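Local coordinates for protein chitinase (Thermococcus chitonophagus, PDB 5XSW) that probably hydrolyses chitin as an endochitinase, this chain being the C-terminal portion of a longer enzyme that probably also binds polysaccharide, at residues S254-F257 and N258-A262; K412-P416 and G417-D421; T473-D476 and W477-A481. All coordinates share one frame; numbering follows the deposited sequence.

How the contacts relate
The three contacts follow one another along the chain and neither nest nor cross. Contact 1 comes first and lies within helix 254-263, so it winds a helix and closes no loop. Contact 2 follows in the connection between helix 399-412 and helix 421-439, where a beta turn closes a short loop. Contact 3 comes last, at the start of helix 475-482 near the C terminus. Contacts 1 and 3 touch through Ala262 CB and Asp476 OD2, 3.5 Å apart. Lys261 of contact 1 also forms a salt bridge with Asp476 of contact 3 in the second subunit. Contact 2 stands apart, with its centre about 20 Å from that of contact 1. Helix 288-311 packs against side chains from all three.

Contact 1: S254-F257 and N258-A262. With PO4 (phosphate ion), chain M; PO4 (phosphate ion), chain E.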
ATOM      1  N   SER A 254       5.457  -4.208   1.250  1.00 26.26           N
ATOM      2  CA  SER A 254       4.096  -4.628   1.411  1.00 24.84           C
ATOM      3  C   SER A 254       3.045  -3.545   1.136  1.00 21.21           C
ATOM      4  O   SER A 254       1.954  -3.910   0.728  1.00 22.31           O
ATOM      5  CB  SER A 254       3.850  -5.252   2.813  1.00 29.93           C
ATOM      6  OG  SER A 254       3.902  -4.284   3.816  1.00 30.06           O
ATOM      7  N   GLY A 255       3.319  -2.256   1.360  1.00 23.38           N
ATOM      8  CA  GLY A 255       2.300  -1.233   1.101  1.00 23.11           C
ATOM      9  C   GLY A 255       1.977  -1.204  -0.424  1.00 24.75           C
ATOM     10  O   GLY A 255       0.816  -1.238  -0.839  1.00 21.40           O
ATOM     11  N   ASN A 256       3.011  -1.150  -1.249  1.00 21.95           N
ATOM     12  CA  ASN A 256       2.823  -1.172  -2.726  1.00 23.87           C
ATOM     13  C   ASN A 256       2.138  -2.450  -3.192  1.00 25.06           C
ATOM     14  O   ASN A 256       1.229  -2.418  -4.034  1.00 20.46           O
ATOM     15  CB  ASN A 256       4.173  -0.999  -3.417  1.00 23.00           C
ATOM     16  CG  ASN A 256       4.040  -0.976  -4.971  1.00 28.62           C
ATOM     17  OD1 ASN A 256       4.282  -1.983  -5.599  1.00 27.32           O
ATOM     18  ND2 ASN A 256       3.685   0.173  -5.559  1.00 26.40           N
ATOM     19  N   PHE A 257       2.507  -3.596  -2.588  1.00 22.26           N
ATOM     20  CA  PHE A 257       1.821  -4.869  -2.892  1.00 20.10           C
ATOM     21  C   PHE A 257       0.360  -4.820  -2.556  1.00 23.63           C
ATOM     22  O   PHE A 257      -0.521  -5.280  -3.327  1.00 20.81           O
ATOM     23  CB  PHE A 257       2.507  -6.044  -2.108  1.00 21.58           C
ATOM     24  CG  PHE A 257       2.027  -7.387  -2.503  1.00 23.50           C
ATOM     25  CD1 PHE A 257       2.639  -8.063  -3.554  1.00 25.23           C
ATOM     26  CD2 PHE A 257       0.972  -8.006  -1.812  1.00 23.90           C
ATOM     27  CE1 PHE A 257       2.207  -9.379  -3.962  1.00 23.82           C
ATOM     28  CE2 PHE A 257       0.532  -9.311  -2.154  1.00 24.24           C
ATOM     29  CZ  PHE A 257       1.115 -10.005  -3.249  1.00 28.72           C
ATOM     30  N   ASN A 258       0.060  -4.315  -1.360  1.00 20.22           N
ATOM     31  CA  ASN A 258      -1.329  -4.156  -0.936  1.00 20.34           C
ATOM     32  C   ASN A 258      -2.120  -3.270  -1.928  1.00 25.96           C
ATOM     33  O   ASN A 258      -3.259  -3.546  -2.290  1.00 21.94           O
ATOM     34  CB  ASN A 258      -1.355  -3.517   0.487  1.00 25.40           C
ATOM     35  CG  ASN A 258      -2.791  -3.307   1.034  1.00 35.60           C
ATOM     36  OD1 ASN A 258      -3.505  -2.375   0.643  1.00 33.80           O
ATOM     37  ND2 ASN A 258      -3.193  -4.160   1.955  1.00 37.25           N
ATOM     38  N   GLN A 259      -1.491  -2.199  -2.351  1.00 20.37           N
ATOM     39  CA  GLN A 259      -2.173  -1.279  -3.282  1.00 23.10           C
ATOM     40  C   GLN A 259      -2.435  -1.926  -4.676  1.00 24.29           C
ATOM     41  O   GLN A 259      -3.541  -1.806  -5.268  1.00 24.14           O
ATOM     42  CB  GLN A 259      -1.311  -0.016  -3.395  1.00 27.27           C
ATOM     43  CG  GLN A 259      -1.750   1.007  -4.431  1.00 28.10           C
ATOM     44  CD  GLN A 259      -0.752   2.145  -4.491  1.00 24.52           C
ATOM     45  OE1 GLN A 259      -1.083   3.290  -4.181  1.00 34.78           O
ATOM     46  NE2 GLN A 259       0.482   1.815  -4.780  1.00 23.36           N
ATOM     47  N   ILE A 260      -1.454  -2.640  -5.226  1.00 22.96           N
ATOM     48  CA  ILE A 260      -1.717  -3.220  -6.560  1.00 24.55           C
ATOM     49  C   ILE A 260      -2.659  -4.394  -6.502  1.00 27.10           C
ATOM     50  O   ILE A 260      -3.471  -4.585  -7.412  1.00 23.86           O
ATOM     51  CB  ILE A 260      -0.426  -3.618  -7.325  1.00 29.99           C
ATOM     52  CG1 ILE A 260       0.340  -4.711  -6.624  1.00 30.27           C
ATOM     53  CG2 ILE A 260       0.425  -2.364  -7.591  1.00 34.04           C
ATOM     54  CD1 ILE A 260       1.708  -5.021  -7.297  1.00 34.58           C
ATOM     55  N   LYS A 261      -2.666  -5.136  -5.393  1.00 22.49           N
ATOM     56  CA  LYS A 261      -3.756  -6.058  -5.132  1.00 22.42           C
ATOM     57  C   LYS A 261      -5.136  -5.365  -5.135  1.00 22.42           C
ATOM     58  O   LYS A 261      -6.121  -5.871  -5.729  1.00 27.95           O
ATOM     59  CB  LYS A 261      -3.492  -6.752  -3.758  1.00 26.92           C
ATOM     60  CG  LYS A 261      -4.192  -7.954  -3.453  1.00 35.98           C
ATOM     61  CD  LYS A 261      -3.633  -8.535  -2.082  1.00 28.48           C
ATOM     62  CE  LYS A 261      -4.734  -9.380  -1.498  1.00 31.57           C
ATOM     63  NZ  LYS A 261      -4.206  -9.931  -0.213  1.00 38.19           N
ATOM     64  N   ALA A 262      -5.253  -4.216  -4.475  1.00 19.75           N
ATOM     65  CA  ALA A 262      -6.548  -3.500  -4.482  1.00 21.46           C
ATOM     66  C   ALA A 262      -6.940  -3.050  -5.915  1.00 26.26           C
ATOM     67  O   ALA A 262      -8.094  -3.120  -6.322  1.00 24.05           O
ATOM     68  CB  ALA A 262      -6.490  -2.240  -3.551  1.00 23.90           C
TER
HETATM   69  P   PO4 M 901       5.040  -0.940   4.471  0.87 31.34           P
HETATM   70  O1  PO4 M 901       5.472  -1.916   3.424  0.87 34.90           O
HETATM   71  O2  PO4 M 901       6.190  -0.770   5.421  0.87 25.88           O
HETATM   72  O3  PO4 M 901       3.907  -1.452   5.320  0.87 28.16           O
HETATM   73  O4  PO4 M 901       4.733   0.322   3.768  0.87 34.22           O
HETATM   74  P   PO4 E 901       3.257   4.003  -4.664  0.86 31.01           P
HETATM   75  O1  PO4 E 901       3.811   2.841  -3.923  0.86 33.58           O
HETATM   76  O2  PO4 E 901       2.093   3.692  -5.565  0.86 28.27           O
HETATM   77  O3  PO4 E 901       2.872   5.011  -3.615  0.86 35.56           O
HETATM   78  O4  PO4 E 901       4.178   4.625  -5.627  0.86 26.75           O
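Gln259 and Asn256 sit one turn apart and both donate to the same phosphate ion (chain E). Gln259 CB rests on the helix backbone, 3.5 Å from Gly255 O. The chain beyond CG is extended and carries the amide away from the axis. CD approaches the phosphate, and NE2 gives a hydrogen bond of 2.6 Å to phosphate O2. Asn256 joins from the preceding turn. Its ND2 donates to O1 of this phosphate at 3.1 Å, with an N-H...O angle of 160°. CG is anti to the backbone N (chi1 -179°), which places the amide beside that of Gln259, their planes 85° apart. Gln259 OE1 is bonded to Ser254 OG of the second subunit and Asn256 OD1 to Ser299 OG, which probably sets which end of each amide faces the ion. Both groups stand on an alpha helix wound by i to i+4 bonds, such as Ile260 N to Asn256 O at 2.9 Å. At its N terminus a second phosphate (chain M) takes the N-H of Gly255 on O1 at 3.0 Å. Ser254 OG lies 2.9 Å from the same O1. A side chain on Gly255 would run into this ion. Both phosphates, probably from the crystallisation liquor, lie at the dimer interface and also bind the second subunit. On another side of the helix, Phe257 CE2 lies 4.2 Å from Lys261 CD, an oblique contact. Phe257 also packs on Val295 of helix 288-311, while Lys261 NZ bonds to the carbonyl oxygens of Asp270 and Ala272 and forms a salt bridge with Asp476 of the second subunit.

Contact 2: K412-P416 and G417-D421; sequences KFFRP and GAISD
The Phe414 ring carries Ile419 CD1 over the centre of one face. The methyl stands 4.1 Å from the ring centroid and only 6° off the normal, a CH-pi contact. Ala418 CB comes in obliquely, 4.3 Å from Phe414 CD1. Two further rings meet Phe414: Trp464 edge-to-face, and Trp198 at a shallow angle. Ile419 reaches the ring because CG1 lies beside its own backbone N (chi1 -51°) and the branch then runs out extended. The chain between the partners is a type II beta turn from Arg415 to Ala418. Ala418 N donates to Arg415 O at 3.2 Å to close it. Pro416 and Gly417 fill the two corners. Gly417 has a positive phi at which a CB would jam against Pro416 O. A water adds a second link: it donates to Arg415 O at 2.7 Å and accepts from Ile419 N at 2.9 Å. The Arg415 guanidinium leads away to the 265-270 loop, where it meets Asp270 and the carbonyl oxygens of Pro265 and Phe268. Phe413 leaves the end of helix 399-412 and packs on helix 288-311, while Ser420 is the N-cap of helix 421-439.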
ATOM      1  N   LYS A 412      -1.500 -18.757  -8.159  1.00 27.69           N
ATOM      2  CA  LYS A 412      -1.188 -17.416  -7.661  1.00 26.25           C
ATOM      3  C   LYS A 412      -1.868 -16.234  -8.380  1.00 29.09           C
ATOM      4  O   LYS A 412      -1.929 -15.140  -7.816  1.00 25.69           O
ATOM      5  CB  LYS A 412       0.327 -17.204  -7.708  1.00 23.11           C
ATOM      6  CG  LYS A 412       1.078 -18.381  -6.977  1.00 22.95           C
ATOM      7  CD  LYS A 412       0.777 -18.357  -5.462  1.00 25.46           C
ATOM      8  CE  LYS A 412       1.538 -19.549  -4.729  1.00 26.78           C
ATOM      9  NZ  LYS A 412       1.234 -19.451  -3.259  1.00 29.11           N
ATOM     10  N   PHE A 413      -2.326 -16.443  -9.611  1.00 26.70           N
ATOM     11  CA  PHE A 413      -2.995 -15.379 -10.352  1.00 26.87           C
ATOM     12  C   PHE A 413      -4.417 -15.735 -10.807  1.00 30.70           C
ATOM     13  O   PHE A 413      -4.806 -16.899 -10.812  1.00 31.11           O
ATOM     14  CB  PHE A 413      -2.106 -14.963 -11.546  1.00 27.87           C
ATOM     15  CG  PHE A 413      -0.744 -14.445 -11.096  1.00 22.47           C
ATOM     16  CD1 PHE A 413      -0.640 -13.238 -10.396  1.00 26.54           C
ATOM     17  CD2 PHE A 413       0.384 -15.161 -11.345  1.00 24.15           C
ATOM     18  CE1 PHE A 413       0.584 -12.752  -9.968  1.00 25.63           C
ATOM     19  CE2 PHE A 413       1.639 -14.693 -10.941  1.00 27.08           C
ATOM     20  CZ  PHE A 413       1.760 -13.509 -10.221  1.00 22.92           C
ATOM     21  N   PHE A 414      -5.182 -14.696 -11.144  1.00 27.77           N
ATOM     22  CA  PHE A 414      -6.612 -14.810 -11.491  1.00 31.39           C
ATOM     23  C   PHE A 414      -7.404 -15.146 -10.259  1.00 39.30           C
ATOM     24  O   PHE A 414      -6.877 -15.597  -9.228  1.00 33.47           O
ATOM     25  CB  PHE A 414      -6.891 -15.850 -12.589  1.00 26.18           C
ATOM     26  CG  PHE A 414      -6.162 -15.588 -13.873  1.00 29.64           C
ATOM     27  CD1 PHE A 414      -6.627 -14.644 -14.760  1.00 30.90           C
ATOM     28  CD2 PHE A 414      -5.029 -16.322 -14.203  1.00 30.93           C
ATOM     29  CE1 PHE A 414      -5.947 -14.398 -15.981  1.00 32.88           C
ATOM     30  CE2 PHE A 414      -4.340 -16.099 -15.391  1.00 32.89           C
ATOM     31  CZ  PHE A 414      -4.800 -15.129 -16.291  1.00 29.22           C
ATOM     32  N   ARG A 415      -8.687 -14.912 -10.393  1.00 36.10           N
ATOM     33  CA  ARG A 415      -9.685 -15.038  -9.336  1.00 38.20           C
ATOM     34  C   ARG A 415     -10.614 -16.157  -9.804  1.00 35.77           C
ATOM     35  O   ARG A 415     -10.757 -16.378 -11.006  1.00 42.73           O
ATOM     36  CB  ARG A 415     -10.356 -13.649  -9.172  1.00 41.79           C
ATOM     37  CG  ARG A 415     -11.422 -13.417  -8.189  1.00 48.51           C
ATOM     38  CD  ARG A 415     -11.745 -11.915  -8.115  1.00 40.31           C
ATOM     39  NE  ARG A 415     -10.650 -11.197  -7.456  1.00 42.45           N
ATOM     40  CZ  ARG A 415     -10.682 -10.733  -6.215  1.00 47.94           C
ATOM     41  NH1 ARG A 415     -11.784 -10.865  -5.472  1.00 45.52           N
ATOM     42  NH2 ARG A 415      -9.601 -10.136  -5.718  1.00 42.76           N
ATOM     43  N   PRO A 416     -11.221 -16.908  -8.874  1.00 42.75           N
ATOM     44  CA  PRO A 416     -12.194 -17.914  -9.295  1.00 42.28           C
ATOM     45  C   PRO A 416     -13.288 -17.324 -10.173  1.00 36.05           C
ATOM     46  O   PRO A 416     -13.860 -16.298  -9.810  1.00 44.19           O
ATOM     47  CB  PRO A 416     -12.789 -18.403  -7.965  1.00 46.84           C
ATOM     48  CG  PRO A 416     -11.713 -18.160  -6.974  1.00 49.02           C
ATOM     49  CD  PRO A 416     -11.068 -16.877  -7.410  1.00 45.31           C
ATOM     50  N   GLY A 417     -13.586 -17.984 -11.283  1.00 41.50           N
ATOM     51  CA  GLY A 417     -14.630 -17.516 -12.171  1.00 44.70           C
ATOM     52  C   GLY A 417     -14.059 -16.908 -13.428  1.00 50.01           C
ATOM     53  O   GLY A 417     -14.790 -16.601 -14.370  1.00 49.36           O
ATOM     54  N   ALA A 418     -12.748 -16.686 -13.453  1.00 43.19           N
ATOM     55  CA  ALA A 418     -12.170 -16.078 -14.637  1.00 38.57           C
ATOM     56  C   ALA A 418     -11.953 -17.133 -15.694  1.00 42.04           C
ATOM     57  O   ALA A 418     -12.213 -16.909 -16.863  1.00 39.46           O
ATOM     58  CB  ALA A 418     -10.846 -15.361 -14.314  1.00 37.21           C
ATOM     59  N   ILE A 419     -11.395 -18.264 -15.287  1.00 40.60           N
ATOM     60  CA  ILE A 419     -11.128 -19.355 -16.203  1.00 35.69           C
ATOM     61  C   ILE A 419     -11.647 -20.628 -15.512  1.00 47.04           C
ATOM     62  O   ILE A 419     -11.184 -20.965 -14.416  1.00 41.71           O
ATOM     63  CB  ILE A 419      -9.623 -19.503 -16.516  1.00 42.83           C
ATOM     64  CG1 ILE A 419      -9.006 -18.160 -16.954  1.00 31.58           C
ATOM     65  CG2 ILE A 419      -9.392 -20.630 -17.564  1.00 38.43           C
ATOM     66  CD1 ILE A 419      -7.493 -18.224 -17.229  1.00 34.94           C
ATOM     67  N   SER A 420     -12.626 -21.313 -16.109  1.00 49.27           N
ATOM     68  CA  SER A 420     -13.184 -22.519 -15.464  1.00 49.44           C
ATOM     69  C   SER A 420     -12.200 -23.663 -15.497  1.00 43.96           C
ATOM     70  O   SER A 420     -11.230 -23.627 -16.269  1.00 40.86           O
ATOM     71  CB  SER A 420     -14.476 -22.957 -16.146  1.00 50.56           C
ATOM     72  OG  SER A 420     -14.199 -23.408 -17.462  1.00 48.11           O
ATOM     73  N   ASP A 421     -12.464 -24.707 -14.712  1.00 49.29           N
ATOM     74  CA  ASP A 421     -11.602 -25.899 -14.736  1.00 49.70           C
ATOM     75  C   ASP A 421     -11.527 -26.495 -16.134  1.00 49.05           C
ATOM     76  O   ASP A 421     -10.457 -26.890 -16.595  1.00 45.99           O
ATOM     77  CB  ASP A 421     -12.089 -26.949 -13.748  1.00 55.47           C
ATOM     78  CG  ASP A 421     -11.890 -26.517 -12.318  1.00 66.52           C
ATOM     79  OD1 ASP A 421     -12.035 -25.307 -12.066  1.00 70.04           O
ATOM     80  OD2 ASP A 421     -11.565 -27.360 -11.450  1.00 70.08           O
TER
HETATM   81  O   HOH W   1     -10.256 -18.460 -12.647  1.00 38.44           O

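Contact 3: T473-D476 and W477-A481; sequences TGDD and WYYHA
Tyr479 lays its ring obliquely against the backbone carbonyl of Asp475. CD2 is 3.0 Å from Asp475 O, and CE2 is 4.2 Å from Asp475 CB. The ring gets there because CG lies anti to its own carbonyl carbon (chi1 -56°), which turns it back along the helix. Tyr478 CD2 sits over one face of this ring, toward the rim. With an alanine here, the Asp475 carbonyl would probably keep its N-H but lose the ring packed on it, and the Tyr478 ring edge would lose its neighbour. This is the first turn of helix 475-482, with Gly474 at the N-cap position. Tyr479 N donates to Asp475 O at 3.2 Å, the same oxygen the ring lies on. Tyr478 N donates likewise to Gly474 O, and His480 N to Asp476 O. The preceding link is made by water, which donates to Thr473 O at 2.7 Å and accepts from Trp477 N at 3.0 Å. Trp477 CB packs 3.6 Å from Thr473 O, and the indole runs on to helix 288-311, with NE1 bonded to Leu105 O. The two acids at the helix start probably suit its positive end. Asp475 OD1 is bonded to His77 NE2, at the end of strand 75-77, and Asp476 OD1 forms a salt bridge with Lys261 of the second subunit.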
ATOM      1  N   THR A 473      -8.997  -0.959 -11.105  1.00 25.49           N
ATOM      2  CA  THR A 473     -10.356  -0.577 -10.739  1.00 24.84           C
ATOM      3  C   THR A 473     -10.568  -0.647  -9.219  1.00 33.90           C
ATOM      4  O   THR A 473      -9.621  -0.979  -8.492  1.00 27.94           O
ATOM      5  CB  THR A 473     -11.386  -1.493 -11.496  1.00 24.36           C
ATOM      6  OG1 THR A 473     -12.715  -0.984 -11.327  1.00 28.57           O
ATOM      7  CG2 THR A 473     -11.305  -2.943 -11.018  1.00 27.80           C
ATOM      8  N   GLY A 474     -11.782  -0.307  -8.752  1.00 28.85           N
ATOM      9  CA  GLY A 474     -12.133  -0.367  -7.332  1.00 30.06           C
ATOM     10  C   GLY A 474     -12.033   0.973  -6.634  1.00 30.00           C
ATOM     11  O   GLY A 474     -11.610   1.974  -7.228  1.00 25.53           O
ATOM     12  N   ASP A 475     -12.366   1.000  -5.346  1.00 27.84           N
ATOM     13  CA  ASP A 475     -12.502   2.284  -4.642  1.00 28.22           C
ATOM     14  C   ASP A 475     -11.212   3.051  -4.515  1.00 30.09           C
ATOM     15  O   ASP A 475     -11.180   4.263  -4.738  1.00 26.09           O
ATOM     16  CB  ASP A 475     -13.068   2.082  -3.214  1.00 32.47           C
ATOM     17  CG  ASP A 475     -14.517   1.687  -3.212  1.00 33.19           C
ATOM     18  OD1 ASP A 475     -14.890   0.701  -3.846  1.00 36.54           O
ATOM     19  OD2 ASP A 475     -15.310   2.378  -2.579  1.00 55.45           O
ATOM     20  N   ASP A 476     -10.140   2.365  -4.092  1.00 27.66           N
ATOM     21  CA  ASP A 476      -8.854   3.046  -3.925  1.00 25.85           C
ATOM     22  C   ASP A 476      -8.386   3.660  -5.291  1.00 20.48           C
ATOM     23  O   ASP A 476      -7.898   4.737  -5.326  1.00 23.58           O
ATOM     24  CB  ASP A 476      -7.757   2.070  -3.430  1.00 24.68           C
ATOM     25  CG  ASP A 476      -8.018   1.558  -1.960  1.00 30.84           C
ATOM     26  OD1 ASP A 476      -8.651   2.324  -1.238  1.00 29.25           O
ATOM     27  OD2 ASP A 476      -7.617   0.419  -1.600  1.00 31.99           O
ATOM     28  N   TRP A 477      -8.466   2.887  -6.354  1.00 24.77           N
ATOM     29  CA  TRP A 477      -8.056   3.410  -7.687  1.00 25.36           C
ATOM     30  C   TRP A 477      -8.840   4.685  -8.035  1.00 23.96           C
ATOM     31  O   TRP A 477      -8.308   5.721  -8.476  1.00 25.22           O
ATOM     32  CB  TRP A 477      -8.287   2.342  -8.749  1.00 20.11           C
ATOM     33  CG  TRP A 477      -7.941   2.831 -10.143  1.00 23.72           C
ATOM     34  CD1 TRP A 477      -8.828   3.241 -11.148  1.00 26.22           C
ATOM     35  CD2 TRP A 477      -6.615   3.056 -10.653  1.00 26.55           C
ATOM     36  NE1 TRP A 477      -8.084   3.655 -12.268  1.00 24.09           N
ATOM     37  CE2 TRP A 477      -6.741   3.554 -11.980  1.00 24.92           C
ATOM     38  CE3 TRP A 477      -5.326   2.860 -10.129  1.00 23.83           C
ATOM     39  CZ2 TRP A 477      -5.615   3.824 -12.777  1.00 26.24           C
ATOM     40  CZ3 TRP A 477      -4.201   3.125 -10.948  1.00 26.13           C
ATOM     41  CH2 TRP A 477      -4.371   3.593 -12.252  1.00 24.14           C
ATOM     42  N   TYR A 478     -10.114   4.610  -7.777  1.00 26.06           N
ATOM     43  CA  TYR A 478     -11.004   5.722  -8.098  1.00 24.56           C
ATOM     44  C   TYR A 478     -10.556   7.018  -7.491  1.00 32.12           C
ATOM     45  O   TYR A 478     -10.371   8.012  -8.206  1.00 28.56           O
ATOM     46  CB  TYR A 478     -12.425   5.388  -7.632  1.00 24.95           C
ATOM     47  CG  TYR A 478     -13.469   6.416  -8.141  1.00 30.97           C
ATOM     48  CD1 TYR A 478     -13.899   6.417  -9.489  1.00 26.98           C
ATOM     49  CD2 TYR A 478     -13.990   7.359  -7.290  1.00 29.19           C
ATOM     50  CE1 TYR A 478     -14.829   7.384  -9.951  1.00 29.41           C
ATOM     51  CE2 TYR A 478     -14.957   8.317  -7.734  1.00 35.49           C
ATOM     52  CZ  TYR A 478     -15.360   8.312  -9.053  1.00 35.47           C
ATOM     53  OH  TYR A 478     -16.284   9.264  -9.455  1.00 33.24           O
ATOM     54  N   TYR A 479     -10.388   7.054  -6.165  1.00 29.25           N
ATOM     55  CA  TYR A 479     -10.003   8.325  -5.553  1.00 32.14           C
ATOM     56  C   TYR A 479      -8.589   8.703  -5.896  1.00 33.21           C
ATOM     57  O   TYR A 479      -8.267   9.871  -6.084  1.00 36.66           O
ATOM     58  CB  TYR A 479     -10.168   8.272  -4.015  1.00 38.20           C
ATOM     59  CG  TYR A 479     -11.561   7.896  -3.629  1.00 30.60           C
ATOM     60  CD1 TYR A 479     -12.640   8.770  -3.838  1.00 41.17           C
ATOM     61  CD2 TYR A 479     -11.815   6.654  -3.105  1.00 39.27           C
ATOM     62  CE1 TYR A 479     -13.957   8.369  -3.506  1.00 34.01           C
ATOM     63  CE2 TYR A 479     -13.079   6.257  -2.786  1.00 35.66           C
ATOM     64  CZ  TYR A 479     -14.149   7.130  -2.974  1.00 38.05           C
ATOM     65  OH  TYR A 479     -15.416   6.659  -2.611  1.00 42.30           O
ATOM     66  N   HIS A 480      -7.719   7.718  -6.000  1.00 25.23           N
ATOM     67  CA  HIS A 480      -6.341   8.072  -6.280  1.00 25.83           C
ATOM     68  C   HIS A 480      -6.169   8.647  -7.712  1.00 30.30           C
ATOM     69  O   HIS A 480      -5.580   9.700  -7.921  1.00 31.28           O
ATOM     70  CB  HIS A 480      -5.437   6.840  -6.150  1.00 28.32           C
ATOM     71  CG  HIS A 480      -3.988   7.186  -6.166  1.00 27.19           C
ATOM     72  ND1 HIS A 480      -3.016   6.321  -6.613  1.00 33.20           N
ATOM     73  CD2 HIS A 480      -3.343   8.287  -5.720  1.00 42.92           C
ATOM     74  CE1 HIS A 480      -1.830   6.890  -6.478  1.00 31.54           C
ATOM     75  NE2 HIS A 480      -2.006   8.103  -5.971  1.00 34.07           N
ATOM     76  N   ALA A 481      -6.695   7.939  -8.697  1.00 28.06           N
ATOM     77  CA  ALA A 481      -6.539   8.379 -10.095  1.00 24.84           C
ATOM     78  C   ALA A 481      -7.350   9.656 -10.370  1.00 31.95           C
ATOM     79  O   ALA A 481      -6.885  10.507 -11.124  1.00 31.27           O
ATOM     80  CB  ALA A 481      -6.945   7.232 -11.070  1.00 25.65           C
TER
HETATM   81  O   HOH W   2      -8.944  -0.036  -6.027  1.00 23.16           O